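Local structure of MxaA (Stigmatella aurantiaca, 4W4T) at residues Leu284-Tyr289 and Ser394-Asp399; Thr240-Gly245 and Tyr308-Pro313; Val270-Ala275 and Asp338-Glu343. The protein acts in myxalamid PKS-NRPS biosynthesis; this chain is its terminal reductase domain, a Rossmann-fold module that binds NADPH and probably releases the product by reduction. One frame throughout, in Å; residues are numbered along the deposited sequence.

Interaction 1 of 3, residues Leu284-Tyr289 and Ser394-Asp399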
loop_
_atom_site.group_PDB
_atom_site.type_symbol
_atom_site.label_atom_id
_atom_site.label_comp_id
_atom_site.label_asym_id
_atom_site.label_seq_id
_atom_site.Cartn_x
_atom_site.Cartn_y
_atom_site.Cartn_z
ATOM N N LEU A 284 2.450 -25.522 -0.174
ATOM C CA LEU A 284 3.093 -25.056 -1.397
ATOM C C LEU A 284 2.727 -26.035 -2.490
ATOM O O LEU A 284 3.146 -27.195 -2.461
ATOM C CB LEU A 284 4.611 -24.964 -1.262
ATOM C CG LEU A 284 5.236 -23.805 -0.486
ATOM C CD1 LEU A 284 5.212 -24.089 0.997
ATOM C CD2 LEU A 284 6.661 -23.633 -0.957
ATOM N N THR A 285 1.925 -25.569 -3.438
ATOM C CA THR A 285 1.377 -26.427 -4.478
ATOM C C THR A 285 1.888 -25.985 -5.845
ATOM O O THR A 285 1.422 -24.979 -6.382
ATOM C CB THR A 285 -0.155 -26.377 -4.467
ATOM O OG1 THR A 285 -0.638 -26.585 -3.132
ATOM C CG2 THR A 285 -0.731 -27.441 -5.379
ATOM N N PRO A 286 2.863 -26.719 -6.404
ATOM C CA PRO A 286 3.454 -26.307 -7.680
ATOM C C PRO A 286 2.422 -26.141 -8.808
ATOM O O PRO A 286 1.512 -26.960 -8.941
ATOM C CB PRO A 286 4.414 -27.445 -7.996
ATOM C CG PRO A 286 4.852 -27.942 -6.629
ATOM C CD PRO A 286 3.584 -27.866 -5.803
ATOM N N VAL A 287 2.602 -25.113 -9.623
ATOM C CA VAL A 287 1.619 -24.779 -10.672
ATOM C C VAL A 287 1.431 -25.913 -11.695
ATOM O O VAL A 287 0.325 -26.073 -12.243
ATOM C CB VAL A 287 2.008 -23.480 -11.400
ATOM C CG1 VAL A 287 3.269 -23.664 -12.251
ATOM C CG2 VAL A 287 0.821 -22.973 -12.248
ATOM N N ASP A 288 2.467 -26.732 -11.925
ATOM C CA ASP A 288 2.304 -27.845 -12.874
ATOM C C ASP A 288 1.346 -28.915 -12.336
ATOM O O ASP A 288 0.626 -29.552 -13.111
ATOM C CB ASP A 288 3.646 -28.479 -13.289
ATOM C CG ASP A 288 4.616 -28.712 -12.119
ATOM O OD1 ASP A 288 4.722 -27.839 -11.239
ATOM O OD2 ASP A 288 5.294 -29.770 -12.120
ATOM N N TYR A 289 1.270 -29.073 -11.022
ATOM C CA TYR A 289 0.264 -29.967 -10.462
ATOM C C TYR A 289 -1.150 -29.380 -10.561
ATOM O O TYR A 289 -2.094 -30.089 -10.901
ATOM C CB TYR A 289 0.580 -30.301 -9.006
ATOM C CG TYR A 289 -0.535 -31.057 -8.322
ATOM C CD1 TYR A 289 -0.840 -32.374 -8.684
ATOM C CD2 TYR A 289 -1.291 -30.455 -7.324
ATOM C CE1 TYR A 289 -1.855 -33.057 -8.065
ATOM C CE2 TYR A 289 -2.304 -31.135 -6.689
ATOM C CZ TYR A 289 -2.587 -32.433 -7.066
ATOM O OH TYR A 289 -3.603 -33.104 -6.441
ATOM N N SER A 394 0.291 -36.175 -9.860
ATOM C CA SER A 394 0.576 -36.281 -8.440
ATOM C C SER A 394 1.360 -35.044 -8.044
ATOM O O SER A 394 2.193 -34.575 -8.811
ATOM C CB SER A 394 1.369 -37.563 -8.151
ATOM O OG SER A 394 1.710 -37.681 -6.785
ATOM N N CYS A 395 1.105 -34.513 -6.855
ATOM C CA CYS A 395 1.754 -33.282 -6.433
ATOM C C CYS A 395 3.190 -33.529 -5.983
ATOM O O CYS A 395 3.449 -34.448 -5.210
ATOM C CB CYS A 395 0.965 -32.630 -5.307
ATOM S SG CYS A 395 1.492 -30.946 -4.925
ATOM N N PRO A 396 4.134 -32.726 -6.489
ATOM C CA PRO A 396 5.522 -32.840 -6.029
ATOM C C PRO A 396 5.638 -32.560 -4.535
ATOM O O PRO A 396 4.879 -31.773 -3.970
ATOM C CB PRO A 396 6.260 -31.779 -6.849
ATOM C CG PRO A 396 5.405 -31.572 -8.074
ATOM C CD PRO A 396 3.990 -31.801 -7.624
ATOM N N SER A 397 6.578 -33.244 -3.893
ATOM C CA SER A 397 6.888 -33.012 -2.495
ATOM C C SER A 397 7.659 -31.718 -2.313
ATOM O O SER A 397 8.436 -31.319 -3.186
ATOM C CB SER A 397 7.724 -34.164 -1.927
ATOM O OG SER A 397 7.111 -35.407 -2.197
ATOM N N VAL A 398 7.464 -31.071 -1.171
ATOM C CA VAL A 398 8.293 -29.925 -0.834
ATOM C C VAL A 398 9.530 -30.472 -0.128
ATOM O O VAL A 398 9.429 -31.117 0.918
ATOM C CB VAL A 398 7.564 -28.913 0.047
ATOM C CG1 VAL A 398 8.497 -27.736 0.397
ATOM C CG2 VAL A 398 6.323 -28.398 -0.668
ATOM N N ASP A 399 10.687 -30.262 -0.737
ATOM C CA ASP A 399 11.942 -30.713 -0.153
ATOM C C ASP A 399 13.075 -29.795 -0.587
ATOM O O ASP A 399 12.847 -28.831 -1.311
ATOM C CB ASP A 399 12.236 -32.177 -0.538
ATOM C CG ASP A 399 12.194 -32.423 -2.041
ATOM O OD1 ASP A 399 12.481 -31.496 -2.836
ATOM O OD2 ASP A 399 11.882 -33.568 -2.432
#

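Interaction 2 of 3, residues Thr240-Gly245 and Tyr308-Pro313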
loop_
_atom_site.group_PDB
_atom_site.type_symbol
_atom_site.label_atom_id
_atom_site.label_comp_id
_atom_site.label_asym_id
_atom_site.label_seq_id
_atom_site.Cartn_x
_atom_site.Cartn_y
_atom_site.Cartn_z
ATOM N N THR A 240 -17.653 -28.050 -12.562
ATOM C CA THR A 240 -16.649 -28.562 -11.630
ATOM C C THR A 240 -16.089 -27.360 -10.872
ATOM O O THR A 240 -15.882 -26.279 -11.447
ATOM C CB THR A 240 -15.523 -29.347 -12.346
ATOM O OG1 THR A 240 -14.627 -28.446 -13.008
ATOM C CG2 THR A 240 -16.099 -30.286 -13.367
ATOM N N ILE A 241 -15.886 -27.530 -9.570
ATOM C CA ILE A 241 -15.320 -26.454 -8.760
ATOM C C ILE A 241 -13.961 -26.856 -8.233
ATOM O O ILE A 241 -13.844 -27.797 -7.463
ATOM C CB ILE A 241 -16.246 -26.083 -7.594
ATOM C CG1 ILE A 241 -17.591 -25.590 -8.162
ATOM C CG2 ILE A 241 -15.581 -25.036 -6.687
ATOM C CD1 ILE A 241 -18.634 -25.277 -7.094
ATOM N N LEU A 242 -12.937 -26.139 -8.684
ATOM C CA LEU A 242 -11.548 -26.442 -8.369
ATOM C C LEU A 242 -10.981 -25.350 -7.476
ATOM O O LEU A 242 -10.976 -24.189 -7.863
ATOM C CB LEU A 242 -10.736 -26.561 -9.660
ATOM C CG LEU A 242 -11.507 -27.477 -10.613
ATOM C CD1 LEU A 242 -11.432 -27.039 -12.059
ATOM C CD2 LEU A 242 -11.026 -28.891 -10.428
ATOM N N ARG A 243 -10.502 -25.730 -6.289
ATOM C CA ARG A 243 -9.962 -24.767 -5.332
ATOM C C ARG A 243 -8.466 -24.992 -5.139
ATOM O O ARG A 243 -8.067 -25.854 -4.360
ATOM C CB ARG A 243 -10.657 -24.897 -3.971
ATOM C CG ARG A 243 -12.156 -24.682 -3.948
ATOM C CD ARG A 243 -12.681 -25.002 -2.531
ATOM N NE ARG A 243 -14.077 -24.626 -2.320
ATOM C CZ ARG A 243 -14.844 -25.115 -1.352
ATOM N NH1 ARG A 243 -14.366 -26.030 -0.510
ATOM N NH2 ARG A 243 -16.095 -24.692 -1.224
ATOM N N PRO A 244 -7.633 -24.227 -5.852
ATOM C CA PRO A 244 -6.187 -24.328 -5.657
ATOM C C PRO A 244 -5.771 -23.777 -4.302
ATOM O O PRO A 244 -6.430 -22.876 -3.812
ATOM C CB PRO A 244 -5.617 -23.466 -6.787
ATOM C CG PRO A 244 -6.746 -23.344 -7.787
ATOM C CD PRO A 244 -7.977 -23.303 -6.944
ATOM N N GLY A 245 -4.714 -24.320 -3.718
ATOM C CA GLY A 245 -4.123 -23.741 -2.524
ATOM C C GLY A 245 -3.177 -22.612 -2.877
ATOM O O GLY A 245 -3.467 -21.776 -3.732
ATOM N N TYR A 308 -12.986 -29.942 -5.645
ATOM C CA TYR A 308 -11.676 -30.527 -5.376
ATOM C C TYR A 308 -10.703 -29.510 -4.805
ATOM O O TYR A 308 -10.652 -28.357 -5.234
ATOM C CB TYR A 308 -11.095 -31.153 -6.648
ATOM C CG TYR A 308 -12.002 -32.227 -7.200
ATOM C CD1 TYR A 308 -11.925 -33.532 -6.730
ATOM C CD2 TYR A 308 -12.969 -31.922 -8.153
ATOM C CE1 TYR A 308 -12.770 -34.525 -7.215
ATOM C CE2 TYR A 308 -13.818 -32.904 -8.646
ATOM C CZ TYR A 308 -13.717 -34.199 -8.176
ATOM O OH TYR A 308 -14.565 -35.173 -8.659
ATOM N N HIS A 309 -9.942 -29.954 -3.815
ATOM C CA HIS A 309 -8.916 -29.123 -3.214
ATOM C C HIS A 309 -7.588 -29.431 -3.855
ATOM O O HIS A 309 -7.012 -30.504 -3.638
ATOM C CB HIS A 309 -8.863 -29.348 -1.709
ATOM C CG HIS A 309 -10.023 -28.756 -0.976
ATOM N ND1 HIS A 309 -10.344 -29.097 0.321
ATOM C CD2 HIS A 309 -10.947 -27.841 -1.362
ATOM C CE1 HIS A 309 -11.406 -28.413 0.705
ATOM N NE2 HIS A 309 -11.788 -27.638 -0.297
ATOM N N LEU A 310 -7.101 -28.501 -4.670
ATOM C CA LEU A 310 -5.840 -28.717 -5.359
ATOM C C LEU A 310 -4.725 -28.136 -4.510
ATOM O O LEU A 310 -4.192 -27.063 -4.789
ATOM C CB LEU A 310 -5.870 -28.103 -6.759
ATOM C CG LEU A 310 -7.063 -28.587 -7.586
ATOM C CD1 LEU A 310 -6.975 -28.069 -9.031
ATOM C CD2 LEU A 310 -7.155 -30.108 -7.554
ATOM N N VAL A 311 -4.412 -28.872 -3.450
ATOM C CA VAL A 311 -3.411 -28.498 -2.468
ATOM C C VAL A 311 -2.387 -29.611 -2.361
ATOM O O VAL A 311 -2.656 -30.752 -2.727
ATOM C CB VAL A 311 -4.039 -28.248 -1.086
ATOM C CG1 VAL A 311 -5.110 -27.135 -1.172
ATOM C CG2 VAL A 311 -4.663 -29.539 -0.557
ATOM N N ASN A 312 -1.212 -29.277 -1.854
ATOM C CA ASN A 312 -0.208 -30.286 -1.575
ATOM C C ASN A 312 -0.696 -31.163 -0.425
ATOM O O ASN A 312 -0.971 -30.660 0.666
ATOM C CB ASN A 312 1.130 -29.628 -1.244
ATOM C CG ASN A 312 2.309 -30.563 -1.465
ATOM O OD1 ASN A 312 2.202 -31.765 -1.239
ATOM N ND2 ASN A 312 3.424 -30.017 -1.924
ATOM N N PRO A 313 -0.819 -32.479 -0.666
ATOM C CA PRO A 313 -1.213 -33.414 0.396
ATOM C C PRO A 313 -0.227 -33.425 1.569
ATOM O O PRO A 313 -0.606 -33.782 2.685
ATOM C CB PRO A 313 -1.220 -34.778 -0.316
ATOM C CG PRO A 313 -1.313 -34.454 -1.768
ATOM C CD PRO A 313 -0.559 -33.175 -1.938
#

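Interaction 3 of 3, residues Val270-Ala275 and Asp338-Glu343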
loop_
_atom_site.group_PDB
_atom_site.type_symbol
_atom_site.label_atom_id
_atom_site.label_comp_id
_atom_site.label_asym_id
_atom_site.label_seq_id
_atom_site.Cartn_x
_atom_site.Cartn_y
_atom_site.Cartn_z
ATOM N N VAL A 270 15.365 -13.323 2.910
ATOM C CA VAL A 270 16.754 -13.462 2.477
ATOM C C VAL A 270 17.511 -12.152 2.662
ATOM O O VAL A 270 18.618 -12.138 3.211
ATOM C CB VAL A 270 16.839 -13.931 1.004
ATOM C CG1 VAL A 270 18.232 -13.732 0.452
ATOM C CG2 VAL A 270 16.470 -15.392 0.924
ATOM N N ARG A 271 16.909 -11.047 2.239
ATOM C CA ARG A 271 17.592 -9.757 2.334
ATOM C C ARG A 271 17.817 -9.310 3.779
ATOM O O ARG A 271 18.856 -8.726 4.098
ATOM C CB ARG A 271 16.819 -8.705 1.545
ATOM C CG ARG A 271 16.922 -8.918 0.034
ATOM C CD ARG A 271 16.239 -7.815 -0.748
ATOM N NE ARG A 271 16.885 -6.530 -0.514
ATOM C CZ ARG A 271 16.231 -5.409 -0.227
ATOM N NH1 ARG A 271 14.903 -5.409 -0.148
ATOM N NH2 ARG A 271 16.908 -4.283 -0.031
HETATM N N MSE A 272 16.872 -9.600 4.664
HETATM C CA MSE A 272 17.044 -9.256 6.074
HETATM C C MSE A 272 17.912 -10.254 6.815
HETATM O O MSE A 272 18.488 -9.932 7.851
HETATM C CB MSE A 272 15.702 -9.166 6.783
HETATM C CG MSE A 272 14.829 -8.055 6.244
HETATM SE SE MSE A 272 13.291 -7.844 7.408
HETATM C CE MSE A 272 12.247 -9.316 6.752
ATOM N N GLY A 273 17.979 -11.474 6.297
ATOM C CA GLY A 273 18.753 -12.522 6.942
ATOM C C GLY A 273 18.008 -13.134 8.113
ATOM O O GLY A 273 18.602 -13.757 8.986
ATOM N N VAL A 274 16.695 -12.930 8.153
ATOM C CA VAL A 274 15.889 -13.461 9.243
ATOM C C VAL A 274 14.510 -13.923 8.757
ATOM O O VAL A 274 13.901 -13.302 7.884
ATOM C CB VAL A 274 15.749 -12.424 10.377
ATOM C CG1 VAL A 274 15.016 -11.175 9.897
ATOM C CG2 VAL A 274 15.041 -13.043 11.555
ATOM N N ALA A 275 14.033 -15.034 9.312
ATOM C CA ALA A 275 12.739 -15.599 8.919
ATOM C C ALA A 275 11.908 -15.868 10.167
ATOM O O ALA A 275 12.470 -16.068 11.253
ATOM C CB ALA A 275 12.936 -16.880 8.114
ATOM N N ASP A 338 6.119 -12.164 15.717
ATOM C CA ASP A 338 5.923 -10.767 16.097
ATOM C C ASP A 338 7.224 -9.976 16.050
ATOM O O ASP A 338 7.248 -8.822 15.598
ATOM C CB ASP A 338 5.277 -10.683 17.476
ATOM C CG ASP A 338 3.927 -11.377 17.512
ATOM O OD1 ASP A 338 3.045 -11.010 16.692
ATOM O OD2 ASP A 338 3.750 -12.299 18.339
ATOM N N GLN A 339 8.314 -10.610 16.467
ATOM C CA GLN A 339 9.616 -9.972 16.407
ATOM C C GLN A 339 10.087 -9.840 14.969
ATOM O O GLN A 339 10.663 -8.827 14.604
ATOM C CB GLN A 339 10.642 -10.751 17.225
ATOM C CG GLN A 339 10.404 -10.671 18.726
ATOM C CD GLN A 339 11.364 -11.543 19.510
ATOM O OE1 GLN A 339 12.560 -11.590 19.212
ATOM N NE2 GLN A 339 10.843 -12.246 20.516
ATOM N N TRP A 340 9.853 -10.871 14.158
ATOM C CA TRP A 340 10.173 -10.787 12.732
ATOM C C TRP A 340 9.412 -9.646 12.049
ATOM O O TRP A 340 9.980 -8.871 11.263
ATOM C CB TRP A 340 9.860 -12.116 12.038
ATOM C CG TRP A 340 10.163 -12.096 10.587
ATOM C CD1 TRP A 340 11.377 -12.314 9.995
ATOM C CD2 TRP A 340 9.233 -11.851 9.526
ATOM N NE1 TRP A 340 11.255 -12.207 8.622
ATOM C CE2 TRP A 340 9.949 -11.928 8.313
ATOM C CE3 TRP A 340 7.866 -11.569 9.488
ATOM C CZ2 TRP A 340 9.342 -11.741 7.078
ATOM C CZ3 TRP A 340 7.262 -11.383 8.255
ATOM C CH2 TRP A 340 8.003 -11.462 7.068
ATOM N N LEU A 341 8.132 -9.523 12.365
ATOM C CA LEU A 341 7.308 -8.478 11.757
ATOM C C LEU A 341 7.817 -7.090 12.169
ATOM O O LEU A 341 7.770 -6.130 11.388
ATOM C CB LEU A 341 5.842 -8.652 12.153
ATOM C CG LEU A 341 4.811 -7.762 11.446
ATOM C CD1 LEU A 341 4.809 -8.020 9.937
ATOM C CD2 LEU A 341 3.418 -8.007 12.021
ATOM N N SER A 342 8.309 -6.995 13.397
ATOM C CA SER A 342 8.829 -5.722 13.894
ATOM C C SER A 342 10.134 -5.366 13.185
ATOM O O SER A 342 10.380 -4.201 12.882
ATOM C CB SER A 342 9.026 -5.782 15.407
ATOM O OG SER A 342 9.819 -4.700 15.835
ATOM N N GLU A 343 10.967 -6.365 12.903
ATOM C CA GLU A 343 12.183 -6.113 12.135
ATOM C C GLU A 343 11.860 -5.709 10.701
ATOM O O GLU A 343 12.574 -4.908 10.098
ATOM C CB GLU A 343 13.109 -7.335 12.156
ATOM C CG GLU A 343 13.546 -7.694 13.559
ATOM C CD GLU A 343 14.940 -8.296 13.639
ATOM O OE1 GLU A 343 15.535 -8.629 12.583
ATOM O OE2 GLU A 343 15.440 -8.446 14.777
#

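Interaction 1 of 3, residues Leu284-Tyr289 and Ser394-Asp399
Tyr289 lays one face of its ring on Cys395, in the loop that leads into helix 400-412. With CG anti to the backbone N (chi1 172°), the ring extends from the first turn of helix 287-298 toward this loop. Its CB meets CD of Pro396 at 4.0 Å. CG lies below CA and CB of Cys395. CD1, in one half of the ring, faces the backbone before the cysteine and is 3.4 Å from Cys395 N, with Ser394 C close by. CD2, in the other half, packs under the same face against Cys395 SG at 3.7 Å. CE1 faces Cys395 N, while CE2 and CZ lie under the cysteine CB. That CB is 3.6 Å from the ring centroid and only 6° off the normal, a CH-pi contact over the middle of the face. Cys395 SG approaches the Tyr289 ring more obliquely, 31° off the normal. CG2 of Thr285 closes on the ring edge, in its plane. An alanine in place of Tyr289 is likely to leave Cys395 CB and SG without their aromatic floor and open a gap beside Pro396 CD.

The other side-chain contacts across the seam are mostly apolar. The rings of Pro286 and Pro396 run antiparallel alongside one another, CG to CG at 3.9 Å. Cys395 SG also touches Pro286 CD at 3.8 Å. Farther along, Leu284 CB meets Val398 CG2 at 3.9 Å. Asp288 OD2 is hydrogen-bonded to Ser251 OG.

Thr285 and Val287 bond through their backbones to strand 239-248, and Val287 packs on helix 66-78. Tyr289 also touches Thr384 and Leu388 of helix 382-388. The loop thus covers the junction of strand 285-286 and helix 287-298, and its last residue, Asp399, caps helix 400-412 through Leu402 N.

Interaction 2 of 3, residues Thr240-Gly245 and Tyr308-Pro313
Arg243 and His309 are paired neighbours on two parallel strands. Their side chains bond directly, while the backbone of Arg243 bonds to the residues flanking His309. Arg243 N donates to Tyr308 O at 2.8 Å, and Arg243 O accepts from Leu310 N at the same 2.8 Å. The two bonds straddle His309, the normal parallel pattern. Tyr308 N to Ile241 O, at 2.9 Å, and Gly245 N to Leu310 O, at 3.0 Å, continue the ladder on either side of these two bonds.

The side chains of Arg243 and His309 run side by side in the same direction. With chi2 and chi3 both anti (174° and 171°), the arginine chain runs straight out along the imidazole edge, CD 3.5 Å from His309 CD2. NH1 then donates to His309 NE2 at 3.0 Å, within the planes of both groups, which are only 23° apart. On the other face of the sheet, Leu242 CB meets Leu310 CD1 at 4.1 Å, and Leu242 CD2 packs loosely against Tyr308 CD2. Gly245, lacking a side chain, lets Val311 CG1 settle 3.8 Å from its CA.

Outside this shell, Glu226 of helix 217-234 forms a salt bridge with Arg243 NH2. The ND1 of His309 bonds to the backbone O of Asp380. Helix 287-298 covers Leu242, Tyr308 and Leu310.

The chemistry suggests a neutral imidazole: NE2 accepts from a guanidinium while ND1 faces a carbonyl oxygen. The histidine would then link the buried arginine to the backbone at Asp380. Glu226 would partly offset the positive charge, to which Arg230 nearby adds.

Interaction 3 of 3, residues Val270-Ala275 and Asp338-Glu343
A Schellman motif ends helix 261-272 at Gly273, whose positive phi turns the chain into strand 274-277. Met272 before it and Val274 after it both meet Trp340 of helix 337-348. The indole carries most of the contact. Its NE1 donates to Val274 O at 3.0 Å. The oxygen lies close to the indole plane, but the donor stands above the carbonyl plane, and the bond is bent, 137° at the hydrogen. Beside it, Trp340 CD1 comes within 3.6 Å of Ala275 C.

The side chain of Met272, present as selenomethionine, runs roughly perpendicular to that of Trp340. Its chain bends at chi3 (-79°), which brings CE to 3.6 Å from Trp340 NE1 and near CZ2. The selenium lies 4.0 Å from Glu343 O, one helical turn along. Val274 CG1 fits between two side chains: it is 3.8 Å from Trp340 CD1 and 3.7 Å from Glu343 OE1. That carboxylate also has a long, weak ion pair with Arg333.

Behind the contact, Ala275 bonds through its backbone to Arg333 and Leu335 of strand 333-336. Cys269 and Leu361 pack on Trp340 as well. A helix thus packs beside a two-stranded parallel sheet, away from the NADPH site. This is consistent with the smaller domain that extended short-chain dehydrogenases carry beside the Rossmann domain.

In the fold
From the N terminus, the chain opens interaction 2 at 240-245, interaction 3 at 270-275 and interaction 1 at 284-289. It closes them in the same order, at 308-313, 338-343 and 394-399. Each pair of loops therefore crosses, and none nests. Interaction 2 joins two strands of the large parallel sheet. Interaction 1 brings the C-terminal loop before helix 400-412 back to strand 285-286 of that sheet. The two touch at Asn312, whose ND2 is hydrogen-bonded to Leu284 O and weakly to Pro396 O. Interaction 3 stands apart, its centre about 26 Å from that of interaction 1, and ties helix 337-348 to the small two-stranded sheet.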